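Local coordinates for Lin2634 protein (Listeria innocua, PDB 3MZO) that binds calcium ions and is probably a metal-dependent phosphohydrolase of the HD-domain superfamily, related to the 5'-deoxynucleotidase YfbR, at residues Lys132-Ser146 with Ile162-Met176. Residues are numbered along the deposited sequence; the frame is centred on the assembly and turned at random.
Sequences KILAISDKVDLLYES and IYSEALATIYEYREM. With CA (calcium ion), chain K.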
ATOM      1  N   LYS B 132       9.384  21.869 -28.233  1.00 30.82           N
ATOM      2  CA  LYS B 132       8.003  21.614 -28.603  1.00 29.88           C
ATOM      3  C   LYS B 132       7.697  20.120 -28.523  1.00 28.82           C
ATOM      4  O   LYS B 132       6.577  19.733 -28.143  1.00 28.05           O
ATOM      5  CB  LYS B 132       7.693  22.154 -29.983  1.00 31.06           C
ATOM      6  CG  LYS B 132       7.821  23.644 -30.077  1.00 34.68           C
ATOM      7  CD  LYS B 132       7.581  24.112 -31.518  1.00 37.39           C
ATOM      8  CE  LYS B 132       7.557  25.597 -31.559  1.00 45.46           C
ATOM      9  NZ  LYS B 132       7.316  26.150 -32.933  1.00 45.98           N
ATOM     10  N   ILE B 133       8.675  19.280 -28.853  1.00 26.66           N
ATOM     11  CA  ILE B 133       8.473  17.844 -28.696  1.00 26.16           C
ATOM     12  C   ILE B 133       8.222  17.538 -27.233  1.00 26.32           C
ATOM     13  O   ILE B 133       7.383  16.689 -26.918  1.00 27.96           O
ATOM     14  CB  ILE B 133       9.632  17.006 -29.281  1.00 26.53           C
ATOM     15  CG1 ILE B 133       9.558  17.012 -30.817  1.00 27.18           C
ATOM     16  CG2 ILE B 133       9.627  15.552 -28.770  1.00 25.57           C
ATOM     17  CD1 ILE B 133      10.782  16.454 -31.468  1.00 27.46           C
ATOM     18  N   LEU B 134       8.932  18.209 -26.334  1.00 27.89           N
ATOM     19  CA  LEU B 134       8.686  18.007 -24.892  1.00 27.25           C
ATOM     20  C   LEU B 134       7.284  18.465 -24.527  1.00 28.95           C
ATOM     21  O   LEU B 134       6.594  17.778 -23.773  1.00 29.97           O
ATOM     22  CB  LEU B 134       9.703  18.754 -24.025  1.00 27.33           C
ATOM     23  CG  LEU B 134       9.445  18.735 -22.500  1.00 26.13           C
ATOM     24  CD1 LEU B 134       9.281  17.337 -21.895  1.00 25.14           C
ATOM     25  CD2 LEU B 134      10.538  19.527 -21.764  1.00 28.08           C
ATOM     26  N   ALA B 135       6.864  19.625 -25.056  1.00 28.96           N
ATOM     27  CA  ALA B 135       5.533  20.147 -24.751  1.00 28.81           C
ATOM     28  C   ALA B 135       4.450  19.142 -25.143  1.00 27.42           C
ATOM     29  O   ALA B 135       3.562  18.850 -24.333  1.00 26.61           O
ATOM     30  CB  ALA B 135       5.259  21.580 -25.410  1.00 27.75           C
ATOM     31  N   ILE B 136       4.520  18.593 -26.350  1.00 25.50           N
ATOM     32  CA  ILE B 136       3.445  17.729 -26.796  1.00 27.19           C
ATOM     33  C   ILE B 136       3.518  16.382 -26.093  1.00 26.40           C
ATOM     34  O   ILE B 136       2.474  15.779 -25.830  1.00 28.53           O
ATOM     35  CB  ILE B 136       3.352  17.560 -28.324  1.00 29.46           C
ATOM     36  CG1 ILE B 136       4.606  16.902 -28.905  1.00 33.79           C
ATOM     37  CG2 ILE B 136       3.096  18.931 -29.023  1.00 31.54           C
ATOM     38  CD1 ILE B 136       4.531  16.665 -30.440  1.00 36.20           C
ATOM     39  N   SER B 137       4.739  15.917 -25.785  1.00 25.15           N
ATOM     40  CA  SER B 137       4.937  14.590 -25.184  1.00 24.92           C
ATOM     41  C   SER B 137       4.387  14.474 -23.758  1.00 25.18           C
ATOM     42  O   SER B 137       3.800  13.458 -23.371  1.00 27.26           O
ATOM     43  CB  SER B 137       6.442  14.229 -25.222  1.00 25.78           C
ATOM     44  OG  SER B 137       6.874  14.037 -26.569  1.00 22.75           O
ATOM     45  N   ASP B 138       4.616  15.532 -22.978  1.00 26.02           N
ATOM     46  CA  ASP B 138       4.059  15.695 -21.644  1.00 26.06           C
ATOM     47  C   ASP B 138       2.507  15.689 -21.698  1.00 26.41           C
ATOM     48  O   ASP B 138       1.847  14.990 -20.921  1.00 27.43           O
ATOM     49  CB  ASP B 138       4.606  17.010 -21.076  1.00 25.59           C
ATOM     50  CG  ASP B 138       4.356  17.174 -19.590  1.00 32.58           C
ATOM     51  OD1 ASP B 138       4.063  16.177 -18.898  1.00 28.09           O
ATOM     52  OD2 ASP B 138       4.474  18.325 -19.106  1.00 33.75           O
ATOM     53  N   LYS B 139       1.925  16.444 -22.629  1.00 26.42           N
ATOM     54  CA  LYS B 139       0.474  16.447 -22.785  1.00 28.22           C
ATOM     55  C   LYS B 139      -0.067  15.115 -23.277  1.00 27.31           C
ATOM     56  O   LYS B 139      -1.143  14.709 -22.890  1.00 28.28           O
ATOM     57  CB  LYS B 139      -0.008  17.581 -23.700  1.00 29.00           C
ATOM     58  CG  LYS B 139       0.247  18.983 -23.174  1.00 31.87           C
ATOM     59  CD  LYS B 139      -0.343  19.238 -21.796  1.00 29.35           C
ATOM     60  CE  LYS B 139       0.010  20.653 -21.312  1.00 36.40           C
ATOM     61  NZ  LYS B 139      -0.760  20.971 -20.123  1.00 38.49           N
ATOM     62  N   VAL B 140       0.675  14.426 -24.127  1.00 28.35           N
ATOM     63  CA  VAL B 140       0.245  13.091 -24.555  1.00 26.06           C
ATOM     64  C   VAL B 140       0.181  12.160 -23.347  1.00 24.99           C
ATOM     65  O   VAL B 140      -0.759  11.360 -23.259  1.00 25.70           O
ATOM     66  CB  VAL B 140       1.103  12.492 -25.681  1.00 24.84           C
ATOM     67  CG1 VAL B 140       0.831  11.005 -25.820  1.00 20.67           C
ATOM     68  CG2 VAL B 140       0.840  13.240 -26.997  1.00 23.11           C
ATOM     69  N   ASP B 141       1.144  12.230 -22.430  1.00 26.13           N
ATOM     70  CA  ASP B 141       1.112  11.309 -21.278  1.00 25.86           C
ATOM     71  C   ASP B 141      -0.081  11.660 -20.376  1.00 24.21           C
ATOM     72  O   ASP B 141      -0.767  10.780 -19.881  1.00 27.26           O
ATOM     73  CB  ASP B 141       2.402  11.292 -20.463  1.00 24.85           C
ATOM     74  CG  ASP B 141       2.380  10.221 -19.357  1.00 27.39           C
ATOM     75  OD1 ASP B 141       2.069   9.055 -19.647  1.00 30.36           O
ATOM     76  OD2 ASP B 141       2.625  10.545 -18.175  1.00 32.91           O
ATOM     77  N   LEU B 142      -0.314  12.951 -20.191  1.00 26.18           N
ATOM     78  CA  LEU B 142      -1.447  13.435 -19.410  1.00 26.86           C
ATOM     79  C   LEU B 142      -2.761  12.972 -20.045  1.00 27.10           C
ATOM     80  O   LEU B 142      -3.713  12.594 -19.366  1.00 28.59           O
ATOM     81  CB  LEU B 142      -1.367  14.945 -19.349  1.00 29.29           C
ATOM     82  CG  LEU B 142      -2.116  15.717 -18.280  1.00 39.41           C
ATOM     83  CD1 LEU B 142      -1.702  15.322 -16.858  1.00 30.97           C
ATOM     84  CD2 LEU B 142      -1.891  17.203 -18.537  1.00 34.11           C
ATOM     85  N   LEU B 143      -2.811  13.003 -21.369  1.00 26.53           N
ATOM     86  CA  LEU B 143      -3.969  12.538 -22.108  1.00 27.33           C
ATOM     87  C   LEU B 143      -4.196  11.031 -21.900  1.00 26.84           C
ATOM     88  O   LEU B 143      -5.327  10.591 -21.693  1.00 26.82           O
ATOM     89  CB  LEU B 143      -3.798  12.859 -23.608  1.00 26.34           C
ATOM     90  CG  LEU B 143      -5.010  12.674 -24.521  1.00 32.07           C
ATOM     91  CD1 LEU B 143      -5.870  13.945 -24.559  1.00 29.14           C
ATOM     92  CD2 LEU B 143      -4.561  12.303 -25.935  1.00 31.66           C
ATOM     93  N   TYR B 144      -3.130  10.238 -21.966  1.00 26.10           N
ATOM     94  CA  TYR B 144      -3.238   8.786 -21.664  1.00 27.23           C
ATOM     95  C   TYR B 144      -3.665   8.488 -20.211  1.00 26.46           C
ATOM     96  O   TYR B 144      -4.467   7.576 -19.952  1.00 27.53           O
ATOM     97  CB  TYR B 144      -1.928   8.036 -22.049  1.00 27.91           C
ATOM     98  CG  TYR B 144      -1.965   7.589 -23.496  1.00 26.37           C
ATOM     99  CD1 TYR B 144      -1.694   8.484 -24.527  1.00 31.04           C
ATOM    100  CD2 TYR B 144      -2.336   6.280 -23.832  1.00 26.85           C
ATOM    101  CE1 TYR B 144      -1.776   8.088 -25.862  1.00 28.07           C
ATOM    102  CE2 TYR B 144      -2.410   5.871 -25.155  1.00 29.24           C
ATOM    103  CZ  TYR B 144      -2.119   6.793 -26.162  1.00 31.37           C
ATOM    104  OH  TYR B 144      -2.171   6.419 -27.465  1.00 33.98           O
ATOM    105  N   GLU B 145      -3.101   9.216 -19.262  1.00 26.18           N
ATOM    106  CA  GLU B 145      -3.446   8.992 -17.842  1.00 26.76           C
ATOM    107  C   GLU B 145      -4.912   9.341 -17.612  1.00 26.51           C
ATOM    108  O   GLU B 145      -5.612   8.627 -16.954  1.00 28.84           O
ATOM    109  CB  GLU B 145      -2.663   9.899 -16.912  1.00 27.98           C
ATOM    110  CG  GLU B 145      -1.220   9.614 -16.653  1.00 33.51           C
ATOM    111  CD  GLU B 145      -0.594  10.714 -15.761  1.00 36.74           C
ATOM    112  OE1 GLU B 145      -0.822  11.914 -16.056  1.00 36.57           O
ATOM    113  OE2 GLU B 145       0.142  10.393 -14.792  1.00 33.27           O
ATOM    114  N   SER B 146      -5.374  10.459 -18.164  1.00 27.31           N
ATOM    115  CA  SER B 146      -6.732  10.895 -17.917  1.00 27.90           C
ATOM    116  C   SER B 146      -7.713   9.991 -18.698  1.00 31.00           C
ATOM    117  O   SER B 146      -8.801   9.634 -18.202  1.00 31.54           O
ATOM    118  CB  SER B 146      -6.891  12.378 -18.247  1.00 30.00           C
ATOM    119  OG  SER B 146      -6.779  12.621 -19.643  1.00 31.87           O
ATOM    120  N   ILE B 162      -9.067  17.407 -17.635  1.00 31.05           N
ATOM    121  CA  ILE B 162      -7.641  17.237 -17.950  1.00 30.52           C
ATOM    122  C   ILE B 162      -7.461  16.783 -19.424  1.00 30.92           C
ATOM    123  O   ILE B 162      -6.622  17.291 -20.146  1.00 30.74           O
ATOM    124  CB  ILE B 162      -6.983  16.199 -16.984  1.00 32.89           C
ATOM    125  CG1 ILE B 162      -6.935  16.757 -15.543  1.00 37.80           C
ATOM    126  CG2 ILE B 162      -5.564  15.816 -17.452  1.00 27.58           C
ATOM    127  CD1 ILE B 162      -6.759  15.707 -14.432  1.00 36.25           C
ATOM    128  N   TYR B 163      -8.250  15.797 -19.829  1.00 31.31           N
ATOM    129  CA  TYR B 163      -8.206  15.262 -21.166  1.00 32.31           C
ATOM    130  C   TYR B 163      -8.485  16.384 -22.186  1.00 33.51           C
ATOM    131  O   TYR B 163      -7.757  16.553 -23.185  1.00 32.73           O
ATOM    132  CB  TYR B 163      -9.244  14.132 -21.286  1.00 33.31           C
ATOM    133  CG  TYR B 163      -9.380  13.545 -22.667  1.00 32.47           C
ATOM    134  CD1 TYR B 163     -10.281  14.089 -23.590  1.00 36.38           C
ATOM    135  CD2 TYR B 163      -8.604  12.462 -23.064  1.00 32.92           C
ATOM    136  CE1 TYR B 163     -10.420  13.548 -24.865  1.00 40.03           C
ATOM    137  CE2 TYR B 163      -8.735  11.912 -24.336  1.00 35.96           C
ATOM    138  CZ  TYR B 163      -9.636  12.466 -25.235  1.00 35.98           C
ATOM    139  OH  TYR B 163      -9.763  11.925 -26.494  1.00 39.38           O
ATOM    140  N   SER B 164      -9.515  17.175 -21.897  1.00 34.16           N
ATOM    141  CA  SER B 164      -9.918  18.261 -22.778  0.60 34.70           C
ATOM    142  C   SER B 164      -8.801  19.292 -22.944  1.00 35.91           C
ATOM    143  O   SER B 164      -8.489  19.714 -24.068  1.00 35.96           O
ATOM    144  CB  SER B 164     -11.194  18.895 -22.244  0.60 37.13           C
ATOM    145  OG  SER B 164     -12.220  17.923 -22.216  0.60 28.80           O
ATOM    146  N   GLU B 165      -8.183  19.665 -21.829  1.00 36.16           N
ATOM    147  CA  GLU B 165      -7.102  20.635 -21.832  1.00 36.52           C
ATOM    148  C   GLU B 165      -5.908  20.102 -22.581  1.00 34.71           C
ATOM    149  O   GLU B 165      -5.299  20.837 -23.361  1.00 33.86           O
ATOM    150  CB  GLU B 165      -6.690  21.006 -20.408  1.00 34.54           C
ATOM    151  CG  GLU B 165      -5.576  22.094 -20.291  1.00 45.71           C
ATOM    152  CD  GLU B 165      -4.115  21.588 -20.550  1.00 58.45           C
ATOM    153  OE1 GLU B 165      -3.764  20.412 -20.239  1.00 59.57           O
ATOM    154  OE2 GLU B 165      -3.304  22.397 -21.061  1.00 59.46           O
ATOM    155  N   ALA B 166      -5.571  18.836 -22.331  1.00 32.31           N
ATOM    156  CA  ALA B 166      -4.424  18.208 -22.956  1.00 30.72           C
ATOM    157  C   ALA B 166      -4.630  18.134 -24.473  1.00 32.16           C
ATOM    158  O   ALA B 166      -3.775  18.600 -25.227  1.00 33.92           O
ATOM    159  CB  ALA B 166      -4.146  16.812 -22.322  1.00 29.47           C
ATOM    160  N   LEU B 167      -5.770  17.626 -24.932  1.00 32.39           N
ATOM    161  CA  LEU B 167      -6.026  17.582 -26.366  1.00 32.74           C
ATOM    162  C   LEU B 167      -6.057  18.986 -27.014  1.00 35.79           C
ATOM    163  O   LEU B 167      -5.421  19.218 -28.048  1.00 35.15           O
ATOM    164  CB  LEU B 167      -7.309  16.801 -26.668  1.00 33.22           C
ATOM    165  CG  LEU B 167      -7.538  16.405 -28.140  1.00 34.87           C
ATOM    166  CD1 LEU B 167      -6.342  15.592 -28.793  1.00 32.96           C
ATOM    167  CD2 LEU B 167      -8.839  15.632 -28.219  1.00 34.56           C
ATOM    168  N   ALA B 168      -6.753  19.926 -26.386  1.00 36.34           N
ATOM    169  CA  ALA B 168      -6.762  21.315 -26.847  1.00 37.63           C
ATOM    170  C   ALA B 168      -5.341  21.811 -27.081  1.00 36.18           C
ATOM    171  O   ALA B 168      -5.028  22.335 -28.140  1.00 37.42           O
ATOM    172  CB  ALA B 168      -7.476  22.209 -25.831  1.00 37.80           C
ATOM    173  N   THR B 169      -4.473  21.628 -26.096  1.00 34.18           N
ATOM    174  CA  THR B 169      -3.080  22.048 -26.220  1.00 34.62           C
ATOM    175  C   THR B 169      -2.332  21.319 -27.351  1.00 34.65           C
ATOM    176  O   THR B 169      -1.680  21.962 -28.167  1.00 34.83           O
ATOM    177  CB  THR B 169      -2.355  21.868 -24.890  1.00 35.00           C
ATOM    178  OG1 THR B 169      -3.098  22.567 -23.898  1.00 35.50           O
ATOM    179  CG2 THR B 169      -0.945  22.429 -24.920  1.00 29.55           C
ATOM    180  N   ILE B 170      -2.448  19.993 -27.431  1.00 33.32           N
ATOM    181  CA  ILE B 170      -1.849  19.251 -28.543  1.00 31.37           C
ATOM    182  C   ILE B 170      -2.260  19.866 -29.910  1.00 34.53           C
ATOM    183  O   ILE B 170      -1.431  19.985 -30.832  1.00 35.51           O
ATOM    184  CB  ILE B 170      -2.214  17.728 -28.460  1.00 31.25           C
ATOM    185  CG1 ILE B 170      -1.514  17.089 -27.265  1.00 27.20           C
ATOM    186  CG2 ILE B 170      -1.812  16.989 -29.727  1.00 30.40           C
ATOM    187  CD1 ILE B 170      -2.023  15.713 -26.898  1.00 29.83           C
ATOM    188  N   TYR B 171      -3.522  20.272 -30.042  1.00 35.52           N
ATOM    189  CA  TYR B 171      -4.001  20.886 -31.295  1.00 38.63           C
ATOM    190  C   TYR B 171      -3.319  22.170 -31.660  1.00 39.31           C
ATOM    191  O   TYR B 171      -3.263  22.493 -32.835  1.00 39.96           O
ATOM    192  CB  TYR B 171      -5.490  21.189 -31.257  1.00 39.59           C
ATOM    193  CG  TYR B 171      -6.283  20.125 -31.900  1.00 43.74           C
ATOM    194  CD1 TYR B 171      -6.322  20.005 -33.294  1.00 49.77           C
ATOM    195  CD2 TYR B 171      -6.985  19.208 -31.127  1.00 44.77           C
ATOM    196  CE1 TYR B 171      -7.052  19.002 -33.903  1.00 48.63           C
ATOM    197  CE2 TYR B 171      -7.720  18.200 -31.714  1.00 44.76           C
ATOM    198  CZ  TYR B 171      -7.751  18.095 -33.103  1.00 47.31           C
ATOM    199  OH  TYR B 171      -8.502  17.087 -33.662  1.00 52.58           O
ATOM    200  N   GLU B 172      -2.835  22.913 -30.669  1.00 38.80           N
ATOM    201  CA  GLU B 172      -2.084  24.162 -30.888  0.60 40.71           C
ATOM    202  C   GLU B 172      -0.814  23.888 -31.680  1.00 39.99           C
ATOM    203  O   GLU B 172      -0.240  24.788 -32.287  1.00 38.14           O
ATOM    204  CB  GLU B 172      -1.653  24.817 -29.562  0.60 40.84           C
ATOM    205  CG  GLU B 172      -2.769  25.394 -28.689  0.60 44.29           C
ATOM    206  CD  GLU B 172      -2.228  26.059 -27.425  0.60 44.34           C
ATOM    207  OE1 GLU B 172      -1.032  26.433 -27.383  0.60 48.38           O
ATOM    208  OE2 GLU B 172      -2.993  26.199 -26.464  0.60 44.75           O
ATOM    209  N   TYR B 173      -0.346  22.637 -31.639  1.00 36.67           N
ATOM    210  CA  TYR B 173       0.934  22.277 -32.278  1.00 35.29           C
ATOM    211  C   TYR B 173       0.736  21.468 -33.583  1.00 34.06           C
ATOM    212  O   TYR B 173       1.657  20.773 -34.064  1.00 36.16           O
ATOM    213  CB  TYR B 173       1.792  21.490 -31.274  1.00 35.83           C
ATOM    214  CG  TYR B 173       2.279  22.269 -30.048  1.00 34.57           C
ATOM    215  CD1 TYR B 173       1.498  22.393 -28.901  1.00 36.11           C
ATOM    216  CD2 TYR B 173       3.558  22.806 -30.015  1.00 37.75           C
ATOM    217  CE1 TYR B 173       1.975  23.085 -27.774  1.00 34.26           C
ATOM    218  CE2 TYR B 173       4.038  23.469 -28.897  1.00 38.30           C
ATOM    219  CZ  TYR B 173       3.243  23.608 -27.783  1.00 35.43           C
ATOM    220  OH  TYR B 173       3.764  24.296 -26.703  1.00 35.37           O
ATOM    221  N   ARG B 174      -0.441  21.585 -34.188  1.00 34.64           N
ATOM    222  CA  ARG B 174      -0.802  20.776 -35.363  0.50 37.06           C
ATOM    223  C   ARG B 174       0.031  21.049 -36.620  1.00 36.60           C
ATOM    224  O   ARG B 174      -0.070  20.298 -37.578  1.00 38.12           O
ATOM    225  CB  ARG B 174      -2.300  20.922 -35.688  0.50 38.28           C
ATOM    226  CG  ARG B 174      -2.721  22.320 -36.132  0.50 46.03           C
ATOM    227  CD  ARG B 174      -4.202  22.383 -36.533  0.50 54.92           C
ATOM    228  NE  ARG B 174      -5.071  22.603 -35.385  0.50 58.97           N
ATOM    229  CZ  ARG B 174      -5.312  23.801 -34.869  0.50 62.54           C
ATOM    230  NH1 ARG B 174      -4.768  24.883 -35.421  0.50 63.65           N
ATOM    231  NH2 ARG B 174      -6.103  23.912 -33.811  0.50 62.38           N
ATOM    232  N   GLU B 175       0.833  22.125 -36.631  1.00 36.23           N
ATOM    233  CA  GLU B 175       1.711  22.402 -37.797  1.00 37.60           C
ATOM    234  C   GLU B 175       2.854  21.379 -37.814  1.00 38.35           C
ATOM    235  O   GLU B 175       3.437  21.104 -38.855  1.00 38.94           O
ATOM    236  CB  GLU B 175       2.268  23.834 -37.789  1.00 37.07           C
HETATM  237  N   MSE B 176       3.145  20.786 -36.662  1.00 36.35           N
HETATM  238  CA  MSE B 176       4.219  19.803 -36.548  1.00 35.47           C
HETATM  239  C   MSE B 176       3.844  18.452 -37.165  1.00 34.82           C
HETATM  240  O   MSE B 176       2.734  17.950 -36.979  1.00 36.09           O
HETATM  241  CB  MSE B 176       4.576  19.572 -35.073  1.00 31.93           C
HETATM  242  CG  MSE B 176       5.195  20.738 -34.309  1.00 30.98           C
HETATM  243 SE   MSE B 176       5.390  20.240 -32.440  0.75 38.08          SE
HETATM  244  CE  MSE B 176       6.975  19.096 -32.583  1.00 33.56           C
TER
HETATM  245 CA    CA K 302       5.267  16.807 -16.686  1.00 66.66          CA
HETATM  246  O   HOH W   1       6.030  19.288 -16.232  1.00 46.06           O
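Leu-143 lays CD1 over one face of the Tyr-163 ring, 3.8 Å from the ring centroid and 28° off the normal, a CH-pi contact displaced toward the CD2-CE2 rim. CG of Leu-143 stands anti to its own nitrogen (chi1 -169°), which carries the branch in among Tyr-163, Ala-166, Leu-167 and Ile-170 as a knob into a hole. Tyr-163 OH is hydrogen-bonded to Thr-205 OG1. One turn earlier Lys-139 fills the next hole, formed by Glu-165, Ala-166, Thr-169 and Ile-170. A bend at chi2 (-56°) brings its ammonium to the carboxylate: NZ lies 3.1 Å from both OE1 and OE2 of Glu-165, a forked salt bridge met on the syn side, slightly out of plane. These two knobs join consecutive antiparallel helices; the axes of 132-146 and 162-172 approach to 8.6 Å. Beyond the second helix, the turn leading into helix 177-191 takes over: Ile-136 CG2 sits over the Tyr-173 ring, 4.0 Å from its centroid, Lys-132 CG lies at the ring edge, and selenomethionine Met-176 puts CE 3.8 Å from Ile-133 CG1. Asp-138 OD1 binds calcium at 2.6 Å with His-34, His-68, Asp-69 and a water, completing the H...HD...D signature. The chemistry thus implies a division of labour: one apolar knob, Leu-143, and one charged knob, Lys-139, paired with Glu-165, fix the helix against its partner, while Asp-138, which does not touch 162-176, is itself a calcium ligand.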